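Local structure of leucine aminopeptidase 2 (Saccharomyces cerevisiae, 2XQ0) at residues V482-H487 with R495-A500; E516-N521 with F531-F536; F566-K571 with Y596-S601. The protein cleaves di- and tripeptides preferentially as a zinc-dependent M1-family aminopeptidase and also shows low epoxide hydrolase activity in vitro. All coordinates share one frame; numbering follows the deposited sequence.

Contact 1. Residues V482-H487 with R495-A500; sequences VEMAQH and RSEFNA
M484 reaches F498 and E497 through a side chain bent twice: chi1 (-67°) sets CG beside the backbone N and anti to the carbonyl carbon, and the bends at chi2 and chi3 then fold the thioether toward the E497 carboxylate. The contact joins two consecutive helices, 469-484 and 491-497, across their short connecting loop in the all-helical C-terminal region of this M1 enzyme, M484 lying near the C-terminal end of the first and E497 at the end of the second. F498 is the first residue to leave helical geometry there, and its own chi1 (-61°) carries the ring back toward M484. The ring presents its edge: M484 CB lies near the ring plane, 3.7 Å from F498 CZ and equally close to CE2, while M484 CG also stands 3.7 Å from CZ. This is an apolar contact at the rim of the phenyl group, not a Met-aromatic face contact, because the sulfur is turned to the glutamate. The E497 side chain, bent at chi2, crosses that of M484 at about a right angle, without a hydrogen bond or salt bridge between the segments. The 126 Å² buried is therefore owed to van der Waals contact by three side chains, of which F498 is the buried one. That ring also stacks with W481 and touches I546 and Y547, and the backbone oxygen of E497 accepts a hydrogen bond from K480 NZ. M484 and E497 both touch a neighbouring molecule in the crystal, a reason for caution about their outer ends. There, OE2 of E497 meets the thioether of M484 at 3.5 Å from CE and 3.6 Å from SD.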
loop_
_atom_site.group_PDB
_atom_site.type_symbol
_atom_site.label_atom_id
_atom_site.label_comp_id
_atom_site.label_asym_id
_atom_site.label_seq_id
_atom_site.Cartn_x
_atom_site.Cartn_y
_atom_site.Cartn_z
ATOM N N VAL A 482 -13.300 10.747 -29.702
ATOM C CA VAL A 482 -12.406 11.846 -30.060
ATOM C C VAL A 482 -12.696 12.338 -31.471
ATOM O O VAL A 482 -12.685 13.542 -31.739
ATOM C CB VAL A 482 -10.917 11.452 -29.919
ATOM C CG1 VAL A 482 -10.031 12.552 -30.471
ATOM C CG2 VAL A 482 -10.573 11.204 -28.455
ATOM N N GLU A 483 -12.981 11.396 -32.366
ATOM C CA GLU A 483 -13.224 11.705 -33.770
ATOM C C GLU A 483 -14.561 12.419 -33.964
ATOM O O GLU A 483 -14.635 13.453 -34.622
ATOM C CB GLU A 483 -13.209 10.408 -34.594
ATOM C CG GLU A 483 -12.784 10.587 -36.053
ATOM C CD GLU A 483 -11.294 10.891 -36.199
ATOM O OE1 GLU A 483 -10.655 11.275 -35.193
ATOM O OE2 GLU A 483 -10.762 10.743 -37.320
ATOM N N MET A 484 -15.615 11.848 -33.390
ATOM C CA MET A 484 -16.971 12.341 -33.572
ATOM C C MET A 484 -17.203 13.714 -32.939
ATOM O O MET A 484 -18.094 14.456 -33.352
ATOM C CB MET A 484 -17.973 11.318 -33.038
ATOM C CG MET A 484 -17.987 10.028 -33.843
ATOM S SD MET A 484 -18.341 10.352 -35.587
ATOM C CE MET A 484 -17.412 9.017 -36.362
ATOM N N ALA A 485 -16.388 14.038 -31.942
ATOM C CA ALA A 485 -16.451 15.329 -31.263
ATOM C C ALA A 485 -16.179 16.469 -32.246
ATOM O O ALA A 485 -16.633 17.599 -32.043
ATOM C CB ALA A 485 -15.440 15.364 -30.128
ATOM N N GLN A 486 -15.439 16.158 -33.310
ATOM C CA GLN A 486 -15.054 17.147 -34.314
ATOM C C GLN A 486 -15.992 17.102 -35.516
ATOM O O GLN A 486 -15.869 17.895 -36.443
ATOM C CB GLN A 486 -13.614 16.901 -34.776
ATOM C CG GLN A 486 -12.593 16.787 -33.633
ATOM C CD GLN A 486 -11.396 15.940 -34.023
ATOM O OE1 GLN A 486 -10.980 15.055 -33.280
ATOM N NE2 GLN A 486 -10.854 16.190 -35.211
ATOM N N HIS A 487 -16.924 16.160 -35.506
ATOM C CA HIS A 487 -17.799 15.981 -36.655
ATOM C C HIS A 487 -19.260 16.241 -36.302
ATOM O O HIS A 487 -19.939 16.989 -36.995
ATOM C CB HIS A 487 -17.617 14.589 -37.273
ATOM C CG HIS A 487 -16.241 14.340 -37.818
ATOM N ND1 HIS A 487 -15.374 15.359 -38.155
ATOM C CD2 HIS A 487 -15.586 13.186 -38.094
ATOM C CE1 HIS A 487 -14.244 14.844 -38.605
ATOM N NE2 HIS A 487 -14.345 13.527 -38.576
ATOM N N ARG A 495 -26.548 11.272 -30.194
ATOM C CA ARG A 495 -27.407 10.159 -29.792
ATOM C C ARG A 495 -27.602 9.168 -30.934
ATOM O O ARG A 495 -27.863 7.990 -30.703
ATOM C CB ARG A 495 -28.765 10.664 -29.297
ATOM C CG ARG A 495 -28.691 11.499 -28.040
ATOM C CD ARG A 495 -29.864 11.202 -27.130
ATOM N NE ARG A 495 -30.100 12.276 -26.171
ATOM C CZ ARG A 495 -30.926 13.295 -26.383
ATOM N NH1 ARG A 495 -31.598 13.378 -27.525
ATOM N NH2 ARG A 495 -31.083 14.230 -25.457
ATOM N N SER A 496 -27.477 9.654 -32.165
ATOM C CA SER A 496 -27.552 8.779 -33.334
ATOM C C SER A 496 -26.299 7.923 -33.487
ATOM O O SER A 496 -26.378 6.796 -33.962
ATOM C CB SER A 496 -27.805 9.584 -34.607
ATOM O OG SER A 496 -29.092 10.173 -34.570
ATOM N N GLU A 497 -25.150 8.451 -33.076
ATOM C CA GLU A 497 -23.895 7.694 -33.134
ATOM C C GLU A 497 -23.672 6.837 -31.886
ATOM O O GLU A 497 -23.165 5.709 -31.959
ATOM C CB GLU A 497 -22.706 8.648 -33.311
ATOM C CG GLU A 497 -22.143 8.700 -34.719
ATOM C CD GLU A 497 -21.451 7.409 -35.127
ATOM O OE1 GLU A 497 -22.148 6.447 -35.503
ATOM O OE2 GLU A 497 -20.205 7.352 -35.070
ATOM N N PHE A 498 -24.047 7.377 -30.732
ATOM C CA PHE A 498 -23.694 6.755 -29.464
ATOM C C PHE A 498 -24.925 6.379 -28.653
ATOM O O PHE A 498 -25.935 7.064 -28.705
ATOM C CB PHE A 498 -22.848 7.730 -28.635
ATOM C CG PHE A 498 -21.545 8.121 -29.294
ATOM C CD1 PHE A 498 -20.458 7.251 -29.292
ATOM C CD2 PHE A 498 -21.396 9.365 -29.892
ATOM C CE1 PHE A 498 -19.251 7.615 -29.889
ATOM C CE2 PHE A 498 -20.183 9.738 -30.489
ATOM C CZ PHE A 498 -19.113 8.861 -30.486
ATOM N N ASN A 499 -24.844 5.292 -27.899
ATOM C CA ASN A 499 -25.804 5.108 -26.820
ATOM C C ASN A 499 -25.356 4.195 -25.672
ATOM O O ASN A 499 -24.342 3.498 -25.761
ATOM C CB ASN A 499 -27.197 4.748 -27.342
ATOM C CG ASN A 499 -28.277 5.671 -26.785
ATOM O OD1 ASN A 499 -28.438 6.808 -27.245
ATOM N ND2 ASN A 499 -29.012 5.192 -25.783
ATOM N N ALA A 500 -26.123 4.231 -24.591
ATOM C CA ALA A 500 -25.785 3.517 -23.371
ATOM C C ALA A 500 -25.306 2.111 -23.681
ATOM O O ALA A 500 -24.534 1.520 -22.926
ATOM C CB ALA A 500 -26.994 3.473 -22.441
#

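Contact 2. Residues E516-N521 with F531-F536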
loop_
_atom_site.group_PDB
_atom_site.type_symbol
_atom_site.label_atom_id
_atom_site.label_comp_id
_atom_site.label_asym_id
_atom_site.label_seq_id
_atom_site.Cartn_x
_atom_site.Cartn_y
_atom_site.Cartn_z
ATOM N N GLU A 516 -10.057 7.532 -18.693
ATOM C CA GLU A 516 -8.638 7.873 -18.752
ATOM C C GLU A 516 -8.227 8.179 -20.200
ATOM O O GLU A 516 -7.773 9.295 -20.496
ATOM C CB GLU A 516 -7.785 6.754 -18.127
ATOM C CG GLU A 516 -6.279 6.924 -18.236
ATOM C CD GLU A 516 -5.749 8.118 -17.453
ATOM O OE1 GLU A 516 -6.532 9.047 -17.150
ATOM O OE2 GLU A 516 -4.536 8.129 -17.137
ATOM N N THR A 517 -8.418 7.205 -21.096
ATOM C CA THR A 517 -8.068 7.350 -22.518
ATOM C C THR A 517 -8.651 8.626 -23.147
ATOM O O THR A 517 -7.999 9.279 -23.952
ATOM C CB THR A 517 -8.486 6.093 -23.338
ATOM O OG1 THR A 517 -7.936 4.911 -22.733
ATOM C CG2 THR A 517 -8.010 6.188 -24.791
ATOM N N LEU A 518 -9.870 8.992 -22.763
ATOM C CA LEU A 518 -10.491 10.218 -23.258
ATOM C C LEU A 518 -9.728 11.486 -22.881
ATOM O O LEU A 518 -9.606 12.407 -23.693
ATOM C CB LEU A 518 -11.926 10.341 -22.754
ATOM C CG LEU A 518 -12.943 9.398 -23.384
ATOM C CD1 LEU A 518 -14.273 9.536 -22.662
ATOM C CD2 LEU A 518 -13.088 9.679 -24.879
ATOM N N THR A 519 -9.248 11.563 -21.641
ATOM C CA THR A 519 -8.457 12.720 -21.223
ATOM C C THR A 519 -7.067 12.678 -21.870
ATOM O O THR A 519 -6.415 13.709 -22.033
ATOM C CB THR A 519 -8.335 12.827 -19.687
ATOM O OG1 THR A 519 -7.540 11.746 -19.189
ATOM C CG2 THR A 519 -9.723 12.796 -19.029
ATOM N N GLN A 520 -6.627 11.478 -22.241
ATOM C CA GLN A 520 -5.463 11.310 -23.103
ATOM C C GLN A 520 -5.865 11.617 -24.547
ATOM O O GLN A 520 -5.065 11.480 -25.478
ATOM C CB GLN A 520 -4.946 9.878 -23.014
ATOM C CG GLN A 520 -4.533 9.454 -21.622
ATOM C CD GLN A 520 -3.090 9.784 -21.334
ATOM O OE1 GLN A 520 -2.256 9.793 -22.238
ATOM N NE2 GLN A 520 -2.782 10.055 -20.068
ATOM N N ASN A 521 -7.120 12.027 -24.720
ATOM C CA ASN A 521 -7.699 12.290 -26.037
ATOM C C ASN A 521 -7.461 11.183 -27.061
ATOM O O ASN A 521 -7.060 11.452 -28.192
ATOM C CB ASN A 521 -7.233 13.643 -26.577
ATOM C CG ASN A 521 -7.786 14.806 -25.778
ATOM O OD1 ASN A 521 -8.936 14.782 -25.342
ATOM N ND2 ASN A 521 -6.967 15.828 -25.577
ATOM N N PHE A 531 -5.647 18.624 -28.439
ATOM C CA PHE A 531 -6.771 19.563 -28.417
ATOM C C PHE A 531 -7.550 19.322 -27.133
ATOM O O PHE A 531 -7.335 18.324 -26.452
ATOM C CB PHE A 531 -7.671 19.363 -29.639
ATOM C CG PHE A 531 -8.398 18.049 -29.646
ATOM C CD1 PHE A 531 -9.724 17.966 -29.243
ATOM C CD2 PHE A 531 -7.753 16.892 -30.047
ATOM C CE1 PHE A 531 -10.390 16.751 -29.244
ATOM C CE2 PHE A 531 -8.414 15.680 -30.050
ATOM C CZ PHE A 531 -9.733 15.613 -29.649
ATOM N N ASP A 532 -8.451 20.224 -26.784
ATOM C CA ASP A 532 -9.197 20.016 -25.549
ATOM C C ASP A 532 -10.688 19.797 -25.754
ATOM O O ASP A 532 -11.298 20.308 -26.699
ATOM C CB ASP A 532 -8.932 21.121 -24.515
ATOM C CG ASP A 532 -9.255 22.505 -25.039
ATOM O OD1 ASP A 532 -9.502 23.403 -24.212
ATOM O OD2 ASP A 532 -9.269 22.693 -26.274
ATOM N N TRP A 533 -11.239 18.984 -24.864
ATOM C CA TRP A 533 -12.668 18.748 -24.764
ATOM C C TRP A 533 -13.437 20.004 -24.363
ATOM O O TRP A 533 -14.659 20.071 -24.536
ATOM C CB TRP A 533 -12.926 17.656 -23.722
ATOM C CG TRP A 533 -12.689 16.287 -24.241
ATOM C CD1 TRP A 533 -11.582 15.510 -24.047
ATOM C CD2 TRP A 533 -13.586 15.522 -25.044
ATOM N NE1 TRP A 533 -11.741 14.297 -24.679
ATOM C CE2 TRP A 533 -12.962 14.284 -25.306
ATOM C CE3 TRP A 533 -14.861 15.763 -25.570
ATOM C CZ2 TRP A 533 -13.569 13.292 -26.074
ATOM C CZ3 TRP A 533 -15.461 14.776 -26.328
ATOM C CH2 TRP A 533 -14.817 13.554 -26.572
ATOM N N ALA A 534 -12.735 20.997 -23.814
ATOM C CA ALA A 534 -13.410 22.213 -23.401
ATOM C C ALA A 534 -14.165 22.852 -24.563
ATOM O O ALA A 534 -15.171 23.531 -24.355
ATOM C CB ALA A 534 -12.423 23.205 -22.788
ATOM N N LYS A 535 -13.698 22.610 -25.786
ATOM C CA LYS A 535 -14.238 23.299 -26.955
ATOM C C LYS A 535 -15.331 22.496 -27.661
ATOM O O LYS A 535 -15.826 22.893 -28.717
ATOM C CB LYS A 535 -13.112 23.672 -27.924
ATOM C CG LYS A 535 -12.155 22.532 -28.247
ATOM C CD LYS A 535 -11.053 22.967 -29.211
ATOM C CE LYS A 535 -10.206 21.778 -29.658
ATOM N NZ LYS A 535 -9.159 22.157 -30.647
ATOM N N PHE A 536 -15.721 21.378 -27.059
ATOM C CA PHE A 536 -16.805 20.564 -27.598
ATOM C C PHE A 536 -17.842 20.229 -26.537
ATOM O O PHE A 536 -18.224 19.066 -26.399
ATOM C CB PHE A 536 -16.250 19.271 -28.197
ATOM C CG PHE A 536 -15.191 19.501 -29.238
ATOM C CD1 PHE A 536 -13.852 19.296 -28.940
ATOM C CD2 PHE A 536 -15.533 19.943 -30.508
ATOM C CE1 PHE A 536 -12.871 19.517 -29.891
ATOM C CE2 PHE A 536 -14.559 20.160 -31.470
ATOM C CZ PHE A 536 -13.224 19.948 -31.159
HETATM O O HOH W 1 -8.683 17.395 -24.138
#
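W533 sends its indole N-H to the backbone oxygen of L518, in the last turn of helix 508-519, which ends in a Schellman motif with N521 at positive phi. Segment 531-536 is the loop that leads, through a short 3-10 turn at 533-535, into helix 537-546 of the helical C-terminal region. NE1 is 3.0 Å from L518 O; the oxygen lies in the indole plane, whereas the donor stands 48° above the carbonyl plane, off the lone pairs. Chi1 of W533 (-79°) keeps CG anti to the carbonyl carbon and swings the indole toward the helix end, CZ2 lying 3.8 Å from L518 CD2. N521 CG is likewise anti to its carbonyl carbon, which turns the amide toward 531-536. Its OD1 comes within 2.9 Å of W533 NE1, but the angle is poor and this pair is not a hydrogen bond; amide and indole planes are 44° apart, the side chains running antiparallel past one another. N521 ND2 donates to water 1 at 2.7 Å, and that water also accepts from W533 N. F531 CG sits between its backbone N and carbonyl carbon, placing one face of its poorly ordered ring against N521 CG. With an alanine in place of W533, L518 O would probably lose its indole donor and a gap would open beside L518 CD2 and the edge-to-face partner F566. Within the helix end, T519 OG1 donates a hydrogen bond to E516 O (2.8 Å), in the carbonyl plane and on a lone pair.

Contact 3. Residues F566-K571 with Y596-S601; sequences FQIFAK and YRLLNS
I568 and L598 make the main apolar contact between helices 557-569 and 589-600, where the two segments come nearest, I568 CA to L598 CA 6.7 Å. Chi1 of I568 (-63°) leaves CG2 anti to the backbone N, and this methyl meets L598 CD1 at 3.7 Å. The same CD1 serves the second apolar pair, 4.0 Å from F569 CE1, so one leucine methyl touches both residues. No hydrogen bond crosses between the segments. The polar bonds lie inside each one: S601 OG donates to L598 O at 2.8 Å, tilted 20° from the carbonyl plane, and S601 N donates a second hydrogen bond to that oxygen. The hydroxyl is thus tied to its own helix end, with I568 CG2 alongside it. Helix 557-569 itself terminates in a Schellman motif, K571 having positive phi and K571 N bonding to I568 O. Helix 576-582 comes between these two in the sequence and touches both, Y576 meeting I568 while L579 and A580 meet L599. F566 faces the other way, onto helix 537-546, and L599 also touches L606 of helix 604-614.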
loop_
_atom_site.group_PDB
_atom_site.type_symbol
_atom_site.label_atom_id
_atom_site.label_comp_id
_atom_site.label_asym_id
_atom_site.label_seq_id
_atom_site.Cartn_x
_atom_site.Cartn_y
_atom_site.Cartn_z
ATOM N N PHE A 566 -12.752 13.811 -16.176
ATOM C CA PHE A 566 -13.176 14.113 -17.541
ATOM C C PHE A 566 -13.917 15.438 -17.570
ATOM O O PHE A 566 -13.727 16.244 -18.481
ATOM C CB PHE A 566 -14.075 13.041 -18.125
ATOM C CG PHE A 566 -14.648 13.414 -19.465
ATOM C CD1 PHE A 566 -13.847 13.395 -20.604
ATOM C CD2 PHE A 566 -15.976 13.796 -19.587
ATOM C CE1 PHE A 566 -14.372 13.737 -21.850
ATOM C CE2 PHE A 566 -16.507 14.140 -20.832
ATOM C CZ PHE A 566 -15.700 14.111 -21.962
ATOM N N GLN A 567 -14.769 15.653 -16.569
ATOM C CA GLN A 567 -15.538 16.882 -16.472
ATOM C C GLN A 567 -14.612 18.088 -16.391
ATOM O O GLN A 567 -14.899 19.138 -16.976
ATOM C CB GLN A 567 -16.485 16.838 -15.269
ATOM C CG GLN A 567 -17.750 16.028 -15.520
ATOM C CD GLN A 567 -18.621 15.904 -14.286
ATOM O OE1 GLN A 567 -18.309 16.460 -13.233
ATOM N NE2 GLN A 567 -19.718 15.167 -14.407
ATOM N N ILE A 568 -13.497 17.929 -15.684
ATOM C CA ILE A 568 -12.528 19.015 -15.525
ATOM C C ILE A 568 -11.748 19.254 -16.820
ATOM O O ILE A 568 -11.601 20.389 -17.267
ATOM C CB ILE A 568 -11.537 18.735 -14.372
ATOM C CG1 ILE A 568 -12.279 18.647 -13.033
ATOM C CG2 ILE A 568 -10.459 19.806 -14.320
ATOM C CD1 ILE A 568 -13.177 19.834 -12.754
ATOM N N PHE A 569 -11.252 18.172 -17.408
ATOM C CA PHE A 569 -10.540 18.229 -18.682
ATOM C C PHE A 569 -11.404 18.873 -19.769
ATOM O O PHE A 569 -10.888 19.471 -20.718
ATOM C CB PHE A 569 -10.095 16.822 -19.104
ATOM C CG PHE A 569 -8.671 16.501 -18.741
ATOM C CD1 PHE A 569 -8.325 16.195 -17.430
ATOM C CD2 PHE A 569 -7.674 16.509 -19.710
ATOM C CE1 PHE A 569 -7.014 15.899 -17.094
ATOM C CE2 PHE A 569 -6.360 16.215 -19.379
ATOM C CZ PHE A 569 -6.027 15.914 -18.070
ATOM N N ALA A 570 -12.720 18.747 -19.606
ATOM C CA ALA A 570 -13.691 19.355 -20.505
ATOM C C ALA A 570 -14.168 20.709 -19.977
ATOM O O ALA A 570 -14.986 21.379 -20.603
ATOM C CB ALA A 570 -14.878 18.415 -20.722
ATOM N N LYS A 571 -13.649 21.104 -18.823
ATOM C CA LYS A 571 -13.996 22.392 -18.236
ATOM C C LYS A 571 -15.505 22.665 -18.263
ATOM O O LYS A 571 -15.942 23.748 -18.665
ATOM C CB LYS A 571 -13.235 23.523 -18.942
ATOM C CG LYS A 571 -11.721 23.435 -18.809
ATOM C CD LYS A 571 -11.033 24.600 -19.508
ATOM C CE LYS A 571 -9.538 24.597 -19.237
ATOM N NZ LYS A 571 -8.915 23.315 -19.676
ATOM N N TYR A 596 -7.540 17.620 -5.923
ATOM C CA TYR A 596 -7.166 18.987 -5.619
ATOM C C TYR A 596 -6.333 19.620 -6.731
ATOM O O TYR A 596 -6.452 20.818 -6.992
ATOM C CB TYR A 596 -6.467 19.074 -4.252
ATOM C CG TYR A 596 -7.448 19.207 -3.115
ATOM C CD1 TYR A 596 -8.071 20.420 -2.850
ATOM C CD2 TYR A 596 -7.770 18.117 -2.316
ATOM C CE1 TYR A 596 -8.980 20.549 -1.815
ATOM C CE2 TYR A 596 -8.673 18.239 -1.280
ATOM C CZ TYR A 596 -9.279 19.449 -1.032
ATOM O OH TYR A 596 -10.184 19.556 0.008
ATOM N N ARG A 597 -5.506 18.820 -7.401
ATOM C CA ARG A 597 -4.737 19.340 -8.528
ATOM C C ARG A 597 -5.677 19.696 -9.663
ATOM O O ARG A 597 -5.536 20.742 -10.293
ATOM C CB ARG A 597 -3.682 18.342 -9.005
ATOM C CG ARG A 597 -2.504 18.171 -8.047
ATOM C CD ARG A 597 -1.321 17.591 -8.797
ATOM N NE ARG A 597 -0.244 17.174 -7.908
ATOM C CZ ARG A 597 0.902 16.647 -8.327
ATOM N NH1 ARG A 597 1.120 16.474 -9.625
ATOM N NH2 ARG A 597 1.831 16.289 -7.452
ATOM N N LEU A 598 -6.640 18.812 -9.918
ATOM C CA LEU A 598 -7.663 19.055 -10.930
ATOM C C LEU A 598 -8.496 20.313 -10.640
ATOM O O LEU A 598 -8.607 21.202 -11.489
ATOM C CB LEU A 598 -8.566 17.825 -11.085
ATOM C CG LEU A 598 -8.048 16.728 -12.023
ATOM C CD1 LEU A 598 -7.997 17.243 -13.457
ATOM C CD2 LEU A 598 -6.682 16.198 -11.597
ATOM N N LEU A 599 -9.073 20.391 -9.443
ATOM C CA LEU A 599 -9.930 21.523 -9.092
ATOM C C LEU A 599 -9.168 22.854 -9.090
ATOM O O LEU A 599 -9.737 23.897 -9.418
ATOM C CB LEU A 599 -10.636 21.297 -7.744
ATOM C CG LEU A 599 -11.790 22.267 -7.446
ATOM C CD1 LEU A 599 -12.908 22.156 -8.497
ATOM C CD2 LEU A 599 -12.336 22.079 -6.027
ATOM N N ASN A 600 -7.885 22.820 -8.731
ATOM C CA ASN A 600 -7.073 24.036 -8.738
ATOM C C ASN A 600 -6.771 24.555 -10.147
ATOM O O ASN A 600 -6.550 25.752 -10.341
ATOM C CB ASN A 600 -5.769 23.842 -7.960
ATOM C CG ASN A 600 -5.027 25.151 -7.738
ATOM O OD1 ASN A 600 -3.990 25.405 -8.351
ATOM N ND2 ASN A 600 -5.565 25.994 -6.865
ATOM N N SER A 601 -6.769 23.658 -11.129
ATOM C CA SER A 601 -6.477 24.053 -12.507
ATOM C C SER A 601 -7.690 24.631 -13.236
ATOM O O SER A 601 -7.566 25.074 -14.373
ATOM C CB SER A 601 -5.882 22.892 -13.305
ATOM O OG SER A 601 -6.863 21.918 -13.626
#

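Contacts 1, 2 and 3 come in that order along the chain, without overlap. The centre of contact 2 is 13 Å from that of contact 1 and 12 Å from that of contact 3; contacts 1 and 3 are 23 Å apart and do not touch. Contact 1 joins two successive helices, contact 2 the end of helix 508-519 to the loop before helix 537-546, and contact 3 two helices with 576-582 between them. Contacts 2 and 3 lie in the C-terminal part characteristic of leukotriene A4 hydrolases. W533, packing on A485, F566 and A570, and V482, touching F531, tie all three into one continuous stretch of packing in the C-terminal helices, remote from the catalytic zinc.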